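Local coordinates for putative dihydrodipicolinate synthase family protein (PDB 3QFE) that is of unsettled function but belongs to the dihydrodipicolinate synthase family of TIM-barrel proteins, at residues V174-A179 and T185-T190. Sequence-based numbering, arbitrary orientation.
Sequences VKLTCA and TRLAAT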
loop_
_atom_site.group_PDB
_atom_site.type_symbol
_atom_site.label_atom_id
_atom_site.label_comp_id
_atom_site.label_asym_id
_atom_site.label_seq_id
_atom_site.Cartn_x
_atom_site.Cartn_y
_atom_site.Cartn_z
ATOM N N VAL A 174 -2.143 10.869 -5.196
ATOM C CA VAL A 174 -2.328 11.015 -3.753
ATOM C C VAL A 174 -2.913 9.677 -3.275
ATOM O O VAL A 174 -3.718 9.099 -3.982
ATOM C CB VAL A 174 -3.277 12.237 -3.389
ATOM C CG1 VAL A 174 -4.672 12.120 -4.040
ATOM C CG2 VAL A 174 -3.445 12.384 -1.886
ATOM N N LYS A 175 -2.449 9.152 -2.139
ATOM C CA LYS A 175 -3.162 8.114 -1.421
ATOM C C LYS A 175 -3.931 8.788 -0.302
ATOM O O LYS A 175 -3.336 9.396 0.581
ATOM C CB LYS A 175 -2.215 7.063 -0.836
ATOM C CG LYS A 175 -2.900 6.032 0.126
ATOM C CD LYS A 175 -1.960 4.902 0.549
ATOM C CE LYS A 175 -2.438 4.071 1.791
ATOM N NZ LYS A 175 -1.471 2.897 2.144
ATOM N N LEU A 176 -5.254 8.680 -0.347
ATOM C CA LEU A 176 -6.114 9.137 0.755
ATOM C C LEU A 176 -6.437 7.942 1.657
ATOM O O LEU A 176 -6.892 6.910 1.179
ATOM C CB LEU A 176 -7.394 9.752 0.207
ATOM C CG LEU A 176 -7.260 10.844 -0.853
ATOM C CD1 LEU A 176 -8.540 10.951 -1.653
ATOM C CD2 LEU A 176 -6.945 12.170 -0.196
ATOM N N THR A 177 -6.190 8.052 2.956
ATOM C CA THR A 177 -6.344 6.880 3.824
ATOM C C THR A 177 -7.810 6.653 4.146
ATOM O O THR A 177 -8.316 5.529 3.980
ATOM C CB THR A 177 -5.549 7.002 5.126
ATOM O OG1 THR A 177 -5.951 8.201 5.808
ATOM C CG2 THR A 177 -4.015 6.990 4.830
ATOM N N CYS A 178 -8.471 7.723 4.597
ATOM C CA CYS A 178 -9.925 7.754 4.764
ATOM C C CYS A 178 -10.521 8.592 3.628
ATOM O O CYS A 178 -10.781 9.779 3.793
ATOM C CB CYS A 178 -10.308 8.347 6.131
ATOM N N ALA A 179 -10.700 7.970 2.465
ATOM C CA ALA A 179 -11.226 8.658 1.285
ATOM C C ALA A 179 -12.738 8.664 1.299
ATOM O O ALA A 179 -13.371 7.631 1.535
ATOM C CB ALA A 179 -10.729 7.996 -0.006
ATOM N N THR A 185 -14.385 12.967 -5.808
ATOM C CA THR A 185 -15.073 13.703 -6.858
ATOM C C THR A 185 -14.431 15.075 -7.080
ATOM O O THR A 185 -14.104 15.429 -8.213
ATOM C CB THR A 185 -16.605 13.845 -6.567
ATOM O OG1 THR A 185 -17.151 12.583 -6.157
ATOM C CG2 THR A 185 -17.351 14.327 -7.804
ATOM N N ARG A 186 -14.238 15.826 -5.996
ATOM C CA ARG A 186 -13.581 17.141 -6.032
ATOM C C ARG A 186 -12.229 17.095 -6.755
ATOM O O ARG A 186 -11.944 17.947 -7.602
ATOM C CB ARG A 186 -13.398 17.672 -4.605
ATOM C CG ARG A 186 -13.337 19.196 -4.452
ATOM C CD ARG A 186 -13.613 19.624 -2.989
ATOM N NE ARG A 186 -14.770 18.917 -2.409
ATOM C CZ ARG A 186 -14.708 17.932 -1.503
ATOM N NH1 ARG A 186 -15.829 17.363 -1.070
ATOM N NH2 ARG A 186 -13.539 17.516 -1.018
ATOM N N LEU A 187 -11.411 16.099 -6.414
ATOM C CA LEU A 187 -10.103 15.903 -7.043
ATOM C C LEU A 187 -10.204 15.604 -8.537
ATOM O O LEU A 187 -9.527 16.253 -9.344
ATOM C CB LEU A 187 -9.320 14.813 -6.317
ATOM C CG LEU A 187 -8.920 15.219 -4.901
ATOM C CD1 LEU A 187 -8.581 14.007 -4.063
ATOM C CD2 LEU A 187 -7.774 16.220 -4.925
ATOM N N ALA A 188 -11.056 14.640 -8.902
ATOM C CA ALA A 188 -11.402 14.377 -10.317
ATOM C C ALA A 188 -11.766 15.646 -11.117
ATOM O O ALA A 188 -11.354 15.808 -12.274
ATOM C CB ALA A 188 -12.537 13.367 -10.410
ATOM N N ALA A 189 -12.522 16.549 -10.498
ATOM C CA ALA A 189 -13.039 17.723 -11.204
ATOM C C ALA A 189 -11.954 18.755 -11.524
ATOM O O ALA A 189 -12.139 19.625 -12.391
ATOM C CB ALA A 189 -14.164 18.365 -10.406
ATOM N N THR A 190 -10.828 18.653 -10.821
ATOM C CA THR A 190 -9.771 19.645 -10.922
ATOM C C THR A 190 -8.508 19.045 -11.539
ATOM O O THR A 190 -7.703 19.760 -12.143
ATOM C CB THR A 190 -9.441 20.246 -9.532
ATOM O OG1 THR A 190 -10.574 20.104 -8.663
ATOM C CG2 THR A 190 -9.066 21.730 -9.655
#
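A small, wholly apolar contact joins Leu-187 of helix 181-190 to Val-174 and Leu-176 of strand 171-176, in the buried layer between the barrel wall and the helices outside it. Leu-176 and Leu-187 reach toward each other and meet tip to tip, each through a single methyl, with CD1 of Leu-176 3.9 Å from CD1 of Leu-187. With CG anti to the carbonyl carbon in both leucines (chi1 -52° in Leu-176, -67° in Leu-187), each side chain extends toward the other segment and presents CD1. The same CD1 of Leu-187 also lies near a branch of Val-174, whose CG1 is 4.3 Å away, so one helix methyl serves two strand residues. No hydrogen bond crosses the contact; the backbones stay well apart, with the CA atoms of Val-174 and Leu-187 separated by 9.8 Å, and about 80 Å² is buried in all. Strand and helix are the first two elements of a right-handed beta-alpha-beta unit of the TIM barrel, completed by strand 197-200, which runs parallel to strand 171-176 and hydrogen-bonds through Ser-197 and Phe-199 to the backbone of Val-174, and through Phe-199 to that of Leu-176. From that next strand Val-198 touches all three contact residues, while Ile-161 of the preceding helix 158-167 packs on Val-174 and Leu-187, widening the apolar cluster. Within 185-190, OG1 of Thr-190 donates to the backbone O of Arg-186 at 2.8 Å, the donor tilted 22° from the carbonyl plane.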